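Local coordinates for hypothetical protein (Bacteroides caccae, PDB 4M8R), which is of unknown function but joins an N-terminal Ig-like domain to a WD40-like domain of the beta-propeller clan, at residues 10-14 with 96-101; 14-20 with 31-36; 81-86 with 108-113. All coordinates share one frame; numbering follows the deposited sequence.

Contact 1: 10-14 with 96-101; sequences KILVT and RASERM
The beta hairpin formed by strands 88-96 and 99-108 of the N-terminal Ig-like domain turns Arg96, Glu99 and Met101 toward Leu12, in the chain segment that leads to strand 16-18. A backbone bond from Arg96 N to Glu99 O (3.0 Å) closes the hairpin end. Leu12 buries more surface here than any other residue: its CD1 packs on CB of Met101, while its CD2 lies 3.9 Å from CB of Glu99. The side chains of Leu12 and Arg96 run antiparallel alongside each other, which brings CB and CG of Leu12 over one face of the guanidinium. Bends at chi2 and chi3 fold the Arg96 chain back along the leucine, and NH2 reaches the Leu12 carbonyl O at 2.6 Å. That bond is noticeably bent (141° at the hydrogen), although the oxygen sits at the guanidinium edge, close to its plane. NH1 forms a salt bridge with Asp42, so the group is held from two directions. Leu94 supports Leu12 and Val13 from strand 88-96. Met101, a selenomethionine with CG anti to its backbone N (chi1 -166°), runs on toward Val13, where SE lies 3.9 Å from CG2 and CE 3.6 Å from the carbonyl O of Val13.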
# COMPACT_ATOMS: atom_id res chain seq x y z
N LYS A 10 -38.91 23.38 -0.31
CA LYS A 10 -37.83 24.36 0.03
C LYS A 10 -36.83 24.53 -1.13
O LYS A 10 -35.77 23.89 -1.15
CB LYS A 10 -37.10 23.96 1.32
CG LYS A 10 -37.59 24.67 2.58
CD LYS A 10 -38.73 23.93 3.26
CE LYS A 10 -39.08 24.59 4.59
NZ LYS A 10 -39.92 23.71 5.45
N ILE A 11 -37.19 25.38 -2.09
CA ILE A 11 -36.25 25.84 -3.12
C ILE A 11 -35.45 26.99 -2.52
O ILE A 11 -36.04 27.97 -2.06
CB ILE A 11 -36.99 26.35 -4.38
CG1 ILE A 11 -37.89 25.25 -4.96
CG2 ILE A 11 -35.99 26.82 -5.43
CD1 ILE A 11 -38.99 25.77 -5.86
N LEU A 12 -34.13 26.88 -2.51
CA LEU A 12 -33.29 27.85 -1.81
C LEU A 12 -33.26 29.21 -2.50
O LEU A 12 -33.40 30.25 -1.85
CB LEU A 12 -31.87 27.32 -1.65
CG LEU A 12 -31.71 25.99 -0.90
CD1 LEU A 12 -30.24 25.66 -0.73
CD2 LEU A 12 -32.41 26.02 0.45
N VAL A 13 -33.07 29.21 -3.81
CA VAL A 13 -32.97 30.43 -4.59
C VAL A 13 -33.63 30.25 -5.95
O VAL A 13 -33.62 29.16 -6.52
CB VAL A 13 -31.49 30.88 -4.79
CG1 VAL A 13 -30.89 31.38 -3.49
CG2 VAL A 13 -30.64 29.75 -5.37
N THR A 14 -34.21 31.34 -6.45
CA THR A 14 -34.94 31.32 -7.71
C THR A 14 -34.15 32.06 -8.79
O THR A 14 -33.28 32.88 -8.47
CB THR A 14 -36.30 31.98 -7.53
OG1 THR A 14 -36.14 33.19 -6.77
CG2 THR A 14 -37.25 31.04 -6.79
N ARG A 96 -27.22 25.68 2.21
CA ARG A 96 -27.85 26.43 3.28
C ARG A 96 -28.13 25.50 4.46
O ARG A 96 -29.17 24.83 4.50
CB ARG A 96 -29.15 27.10 2.79
CG ARG A 96 -29.93 27.84 3.87
CD ARG A 96 -30.32 29.25 3.46
NE ARG A 96 -31.45 29.31 2.54
CZ ARG A 96 -31.48 29.93 1.36
NH1 ARG A 96 -30.42 30.59 0.89
NH2 ARG A 96 -32.59 29.90 0.64
N ALA A 97 -27.20 25.47 5.42
CA ALA A 97 -27.28 24.57 6.58
C ALA A 97 -27.32 23.11 6.12
O ALA A 97 -26.36 22.62 5.53
CB ALA A 97 -28.47 24.94 7.47
N SER A 98 -28.42 22.41 6.39
CA SER A 98 -28.65 21.07 5.84
C SER A 98 -28.67 21.07 4.29
O SER A 98 -27.86 20.40 3.64
CB SER A 98 -29.97 20.52 6.40
OG SER A 98 -30.35 19.29 5.80
N GLU A 99 -29.58 21.87 3.73
CA GLU A 99 -30.02 21.74 2.33
C GLU A 99 -28.93 22.03 1.30
O GLU A 99 -28.05 22.86 1.53
CB GLU A 99 -31.20 22.69 2.04
CG GLU A 99 -32.33 22.71 3.06
CD GLU A 99 -33.27 21.52 2.96
OE1 GLU A 99 -32.86 20.47 2.42
OE2 GLU A 99 -34.43 21.64 3.43
N ARG A 100 -29.01 21.34 0.16
CA ARG A 100 -28.17 21.62 -1.01
C ARG A 100 -29.02 21.78 -2.27
O ARG A 100 -30.04 21.11 -2.44
CB ARG A 100 -27.13 20.51 -1.22
CG ARG A 100 -25.95 20.61 -0.27
CD ARG A 100 -24.83 19.62 -0.60
NE ARG A 100 -23.68 19.81 0.28
CZ ARG A 100 -23.58 19.36 1.54
NH1 ARG A 100 -24.56 18.67 2.11
NH2 ARG A 100 -22.47 19.61 2.24
N MSE A 101 -28.60 22.70 -3.14
CA MSE A 101 -29.25 22.92 -4.43
C MSE A 101 -28.18 23.05 -5.48
O MSE A 101 -27.21 23.79 -5.29
CB MSE A 101 -30.09 24.19 -4.41
CG MSE A 101 -31.04 24.28 -5.61
SE MSE A 101 -31.87 26.07 -5.72
CE MSE A 101 -32.01 26.14 -7.69

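Contact 2: 14-20 with 31-36; sequences TNAGVTE and VHIYGD. With PO4 (phosphate ion), chain F.
Thr14 to Thr19 pair antiparallel with His32 to Asp36, and a beta bulge shifts the register by one, setting Asn15 and Ala16 against Gly35. Thr14 and Asp36 form one hydrogen-bonded pair and Gly17 with Tyr34 the next; beyond the non-hydrogen-bonded pair of Val18 and Ile33, Thr19 N donates to His32 O (2.9 Å). CG of Tyr34 stands between its own backbone N and carbonyl carbon (chi1 61°), which carries the ring across to the other strand. There Gly17 CA makes a CH-pi contact 3.9 Å from the centroid of the Tyr34 ring, an approach made possible by the lack of a side chain on the glycine, while Asn15 O meets the ring edge. Gly35 likewise leaves room for CB of Ala16.

At the other end, Glu20 bends at chi2 (79°) and grips His32 twice. OE1 takes the backbone N of His32 at 2.9 Å, and OE2 uses its syn lone pair to accept from His32 ND1 at 2.8 Å, nearly straight and in the ring plane. This fixes the imidazole's rotation and directs NE2 at O2 of a phosphate ion, 2.7 Å away, which Ser78 also binds. A leucine in place of Glu20 would probably leave His32 N and ND1 without their acceptors and the imidazole free to turn from the phosphate.

Val18 CG1 meets Val31 CG1 at 3.4 Å on the inner side. Strand 30-36 pairs onward with strand 76-80, strand 16-18 is the sheet's outermost strand within the chain, and Leu103 of strand 99-108 packs against Ala16, Val18 and Ile33.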
# COMPACT_ATOMS: atom_id res chain seq x y z
N THR A 14 -34.21 31.34 -6.45
CA THR A 14 -34.94 31.32 -7.71
C THR A 14 -34.15 32.06 -8.79
O THR A 14 -33.28 32.88 -8.47
CB THR A 14 -36.30 31.98 -7.53
OG1 THR A 14 -36.14 33.19 -6.77
CG2 THR A 14 -37.25 31.04 -6.79
N ASN A 15 -34.46 31.76 -10.05
CA ASN A 15 -33.78 32.36 -11.20
C ASN A 15 -32.26 32.29 -11.06
O ASN A 15 -31.55 33.25 -11.37
CB ASN A 15 -34.21 33.81 -11.37
CG ASN A 15 -35.70 33.97 -11.39
OD1 ASN A 15 -36.28 34.60 -10.51
ND2 ASN A 15 -36.35 33.38 -12.39
N ALA A 16 -31.77 31.15 -10.58
CA ALA A 16 -30.38 31.01 -10.21
C ALA A 16 -29.58 30.24 -11.25
O ALA A 16 -30.14 29.55 -12.10
CB ALA A 16 -30.26 30.32 -8.86
N GLY A 17 -28.27 30.35 -11.16
CA GLY A 17 -27.38 29.62 -12.05
C GLY A 17 -25.93 30.02 -11.85
O GLY A 17 -25.58 30.74 -10.91
N VAL A 18 -25.08 29.54 -12.76
CA VAL A 18 -23.67 29.89 -12.78
C VAL A 18 -23.41 30.60 -14.08
O VAL A 18 -23.74 30.10 -15.15
CB VAL A 18 -22.80 28.63 -12.70
CG1 VAL A 18 -21.33 28.99 -12.58
CG2 VAL A 18 -23.23 27.77 -11.52
N THR A 19 -22.81 31.78 -14.01
CA THR A 19 -22.54 32.57 -15.20
C THR A 19 -21.72 31.76 -16.20
O THR A 19 -22.04 31.75 -17.39
CB THR A 19 -21.80 33.88 -14.86
OG1 THR A 19 -22.60 34.65 -13.97
CG2 THR A 19 -21.51 34.70 -16.12
N GLU A 20 -20.70 31.07 -15.72
CA GLU A 20 -19.81 30.30 -16.58
C GLU A 20 -20.28 28.85 -16.77
O GLU A 20 -19.47 27.97 -17.04
CB GLU A 20 -18.38 30.32 -16.00
CG GLU A 20 -17.76 31.71 -15.88
CD GLU A 20 -18.23 32.50 -14.67
OE1 GLU A 20 -19.00 31.97 -13.85
OE2 GLU A 20 -17.82 33.66 -14.53
N VAL A 31 -15.50 32.35 -10.52
CA VAL A 31 -16.77 31.93 -11.11
C VAL A 31 -17.90 32.66 -10.39
O VAL A 31 -17.86 32.83 -9.18
CB VAL A 31 -16.94 30.41 -11.01
CG1 VAL A 31 -18.39 29.98 -11.18
CG2 VAL A 31 -16.06 29.73 -12.05
N HIS A 32 -18.91 33.07 -11.15
CA HIS A 32 -20.00 33.89 -10.63
C HIS A 32 -21.30 33.11 -10.53
O HIS A 32 -21.67 32.38 -11.45
CB HIS A 32 -20.23 35.10 -11.51
CG HIS A 32 -19.01 35.95 -11.66
ND1 HIS A 32 -18.05 35.70 -12.62
CD2 HIS A 32 -18.58 37.02 -10.96
CE1 HIS A 32 -17.09 36.59 -12.52
NE2 HIS A 32 -17.38 37.41 -11.52
N ILE A 33 -21.97 33.29 -9.40
CA ILE A 33 -23.25 32.66 -9.14
C ILE A 33 -24.29 33.75 -9.00
O ILE A 33 -24.03 34.77 -8.37
CB ILE A 33 -23.18 31.86 -7.83
CG1 ILE A 33 -22.34 30.60 -8.03
CG2 ILE A 33 -24.58 31.48 -7.36
CD1 ILE A 33 -21.89 29.97 -6.73
N TYR A 34 -25.47 33.52 -9.57
CA TYR A 34 -26.55 34.50 -9.51
C TYR A 34 -27.85 33.84 -9.05
O TYR A 34 -27.97 32.62 -9.06
CB TYR A 34 -26.74 35.17 -10.87
CG TYR A 34 -27.10 34.24 -12.00
CD1 TYR A 34 -28.42 33.92 -12.28
CD2 TYR A 34 -26.11 33.68 -12.79
CE1 TYR A 34 -28.75 33.07 -13.32
CE2 TYR A 34 -26.42 32.83 -13.84
CZ TYR A 34 -27.74 32.52 -14.10
OH TYR A 34 -28.05 31.68 -15.14
N GLY A 35 -28.81 34.68 -8.66
CA GLY A 35 -30.12 34.22 -8.21
C GLY A 35 -30.74 35.16 -7.20
O GLY A 35 -30.10 36.12 -6.76
N ASP A 36 -31.99 34.91 -6.84
CA ASP A 36 -32.71 35.70 -5.85
C ASP A 36 -32.93 34.86 -4.60
O ASP A 36 -33.36 33.71 -4.69
CB ASP A 36 -34.06 36.17 -6.40
CG ASP A 36 -33.92 36.99 -7.68
OD1 ASP A 36 -32.94 37.76 -7.79
OD2 ASP A 36 -34.80 36.88 -8.56
P PO4 F . -15.70 39.91 -9.55
O1 PO4 F . -16.81 40.72 -10.19
O2 PO4 F . -15.30 38.78 -10.47
O3 PO4 F . -14.48 40.78 -9.33
O4 PO4 F . -16.19 39.36 -8.23

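Contact 3: 81-86 with 108-113; sequences MPYRKP and LADGQT
Leu108, the last residue of strand 99-108, packs against Met81 and Pro82 where the Ig-like domain passes into the chain leading to the WD40-like domain. Its CD1 lies 3.7 Å from CB of Met81, and the bent selenomethionine chain brings CE against both leucine methyls. Next, Ala109 O and Pro86 O both lie within hydrogen-bonding distance of one shared water. Asp110 then forms an Asx turn, OD1 accepting from Gln112 N, while OD2 takes Gln112 NE2 through its syn lone pair (2.8 Å). These two bonds hold the carboxylate, whose OD2 also rests 3.6 Å from CA of Pro86. Gly111 bonds the two loops through its backbone: its N lies almost on the extended C=O line of Lys85, 2.8 Å from the oxygen, whereas its own O receives Arg84 N from well above the carbonyl plane (2.7 Å). Gln112, extended beyond CG, lays its amide nitrogen beside CB of Pro86. Finally Thr113 places CG2 over one face of the Arg84 guanidinium. The head of that arginine continues to Asp180 and Thr161, in the range of the WD40-like domain. Its NE donates to a water 2.8 Å away, which in turn donates to Thr113 OG1.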
# COMPACT_ATOMS: atom_id res chain seq x y z
N MSE A 81 -12.08 29.11 -8.07
CA MSE A 81 -11.88 27.71 -8.46
C MSE A 81 -10.56 27.25 -7.91
O MSE A 81 -9.55 27.96 -8.01
CB MSE A 81 -11.92 27.55 -9.98
CG MSE A 81 -13.22 28.05 -10.62
SE MSE A 81 -14.81 27.18 -9.84
CE MSE A 81 -14.42 25.32 -10.32
N PRO A 82 -10.53 26.06 -7.29
CA PRO A 82 -9.33 25.58 -6.62
C PRO A 82 -8.27 24.94 -7.52
O PRO A 82 -8.57 24.43 -8.60
CB PRO A 82 -9.87 24.52 -5.67
CG PRO A 82 -11.07 23.98 -6.36
CD PRO A 82 -11.67 25.15 -7.08
N TYR A 83 -7.03 24.96 -7.03
CA TYR A 83 -5.92 24.21 -7.60
C TYR A 83 -5.89 22.80 -7.00
O TYR A 83 -6.71 22.47 -6.15
CB TYR A 83 -4.59 24.91 -7.29
CG TYR A 83 -4.39 26.21 -8.03
CD1 TYR A 83 -4.89 27.41 -7.53
CD2 TYR A 83 -3.70 26.25 -9.24
CE1 TYR A 83 -4.72 28.60 -8.22
CE2 TYR A 83 -3.51 27.43 -9.92
CZ TYR A 83 -4.02 28.61 -9.41
OH TYR A 83 -3.83 29.78 -10.11
N ARG A 84 -4.97 21.98 -7.50
CA ARG A 84 -4.62 20.67 -6.93
C ARG A 84 -5.59 19.53 -7.23
O ARG A 84 -5.46 18.44 -6.68
CB ARG A 84 -4.35 20.76 -5.41
CG ARG A 84 -3.27 21.76 -5.05
CD ARG A 84 -2.90 21.72 -3.58
NE ARG A 84 -1.68 22.49 -3.33
CZ ARG A 84 -1.62 23.82 -3.22
NH1 ARG A 84 -2.72 24.57 -3.31
NH2 ARG A 84 -0.45 24.41 -3.02
N LYS A 85 -6.56 19.75 -8.12
CA LYS A 85 -7.35 18.65 -8.63
C LYS A 85 -6.98 18.41 -10.09
O LYS A 85 -6.48 19.31 -10.76
CB LYS A 85 -8.85 18.94 -8.53
CG LYS A 85 -9.29 19.60 -7.23
CD LYS A 85 -9.00 18.76 -6.01
CE LYS A 85 -9.42 19.50 -4.74
NZ LYS A 85 -8.81 20.85 -4.62
N PRO A 86 -7.21 17.19 -10.58
CA PRO A 86 -7.10 16.95 -12.03
C PRO A 86 -8.22 17.63 -12.80
O PRO A 86 -9.15 18.18 -12.19
CB PRO A 86 -7.21 15.43 -12.16
CG PRO A 86 -7.83 14.97 -10.90
CD PRO A 86 -7.43 15.94 -9.83
N LEU A 108 -13.33 22.11 -15.13
CA LEU A 108 -12.18 22.76 -14.50
C LEU A 108 -10.90 22.16 -15.06
O LEU A 108 -10.68 20.96 -14.94
CB LEU A 108 -12.24 22.58 -12.98
CG LEU A 108 -11.14 23.25 -12.15
CD1 LEU A 108 -11.18 24.76 -12.32
CD2 LEU A 108 -11.30 22.87 -10.69
N ALA A 109 -10.05 23.00 -15.64
CA ALA A 109 -8.80 22.53 -16.23
C ALA A 109 -7.88 21.99 -15.13
O ALA A 109 -8.04 22.33 -13.97
CB ALA A 109 -8.11 23.65 -16.99
N ASP A 110 -6.93 21.15 -15.52
CA ASP A 110 -6.03 20.51 -14.58
C ASP A 110 -5.34 21.54 -13.68
O ASP A 110 -4.82 22.54 -14.15
CB ASP A 110 -4.97 19.68 -15.32
CG ASP A 110 -4.07 18.89 -14.37
OD1 ASP A 110 -3.11 19.48 -13.84
OD2 ASP A 110 -4.32 17.70 -14.15
N GLY A 111 -5.36 21.28 -12.37
CA GLY A 111 -4.67 22.13 -11.41
C GLY A 111 -3.62 21.40 -10.59
O GLY A 111 -3.23 21.86 -9.53
N GLN A 112 -3.17 20.25 -11.08
CA GLN A 112 -2.21 19.45 -10.33
C GLN A 112 -0.85 20.14 -10.33
O GLN A 112 -0.41 20.64 -11.36
CB GLN A 112 -2.09 18.04 -10.91
CG GLN A 112 -3.25 17.14 -10.51
CD GLN A 112 -3.15 15.77 -11.14
OE1 GLN A 112 -2.96 14.77 -10.44
NE2 GLN A 112 -3.27 15.70 -12.46
N THR A 113 -0.21 20.15 -9.18
CA THR A 113 1.08 20.83 -9.01
C THR A 113 2.24 19.91 -9.40
O THR A 113 2.18 18.70 -9.17
CB THR A 113 1.25 21.27 -7.56
OG1 THR A 113 1.05 20.15 -6.70
CG2 THR A 113 0.24 22.34 -7.21
O HOH W 1 -0.03 20.38 -4.11
O HOH W 2 -8.84 20.85 -11.79

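All three contacts belong to the Ig-like domain, yet none is wholly core: contact 2 is partly buried, while contacts 1 and 3 lie at the surface. Contacts 1 and 2 share Thr14 and touch through Val13 CB and Asp36 O, 3.4 Å apart. Contact 2 meets contact 3 where Val31 CG2 packs 3.6 Å from Met81 CG. Strand 99-108 begins in contact 1 and ends in contact 3; the nearest atoms of these two contacts are about 14 Å apart. Their chemistry follows their place: antiparallel strand pairing, broken by one bulge, dominates contact 2, a leucine under an arginine marks contact 1, and irregular backbone bonds with waters join the loops of contact 3 beside the second domain.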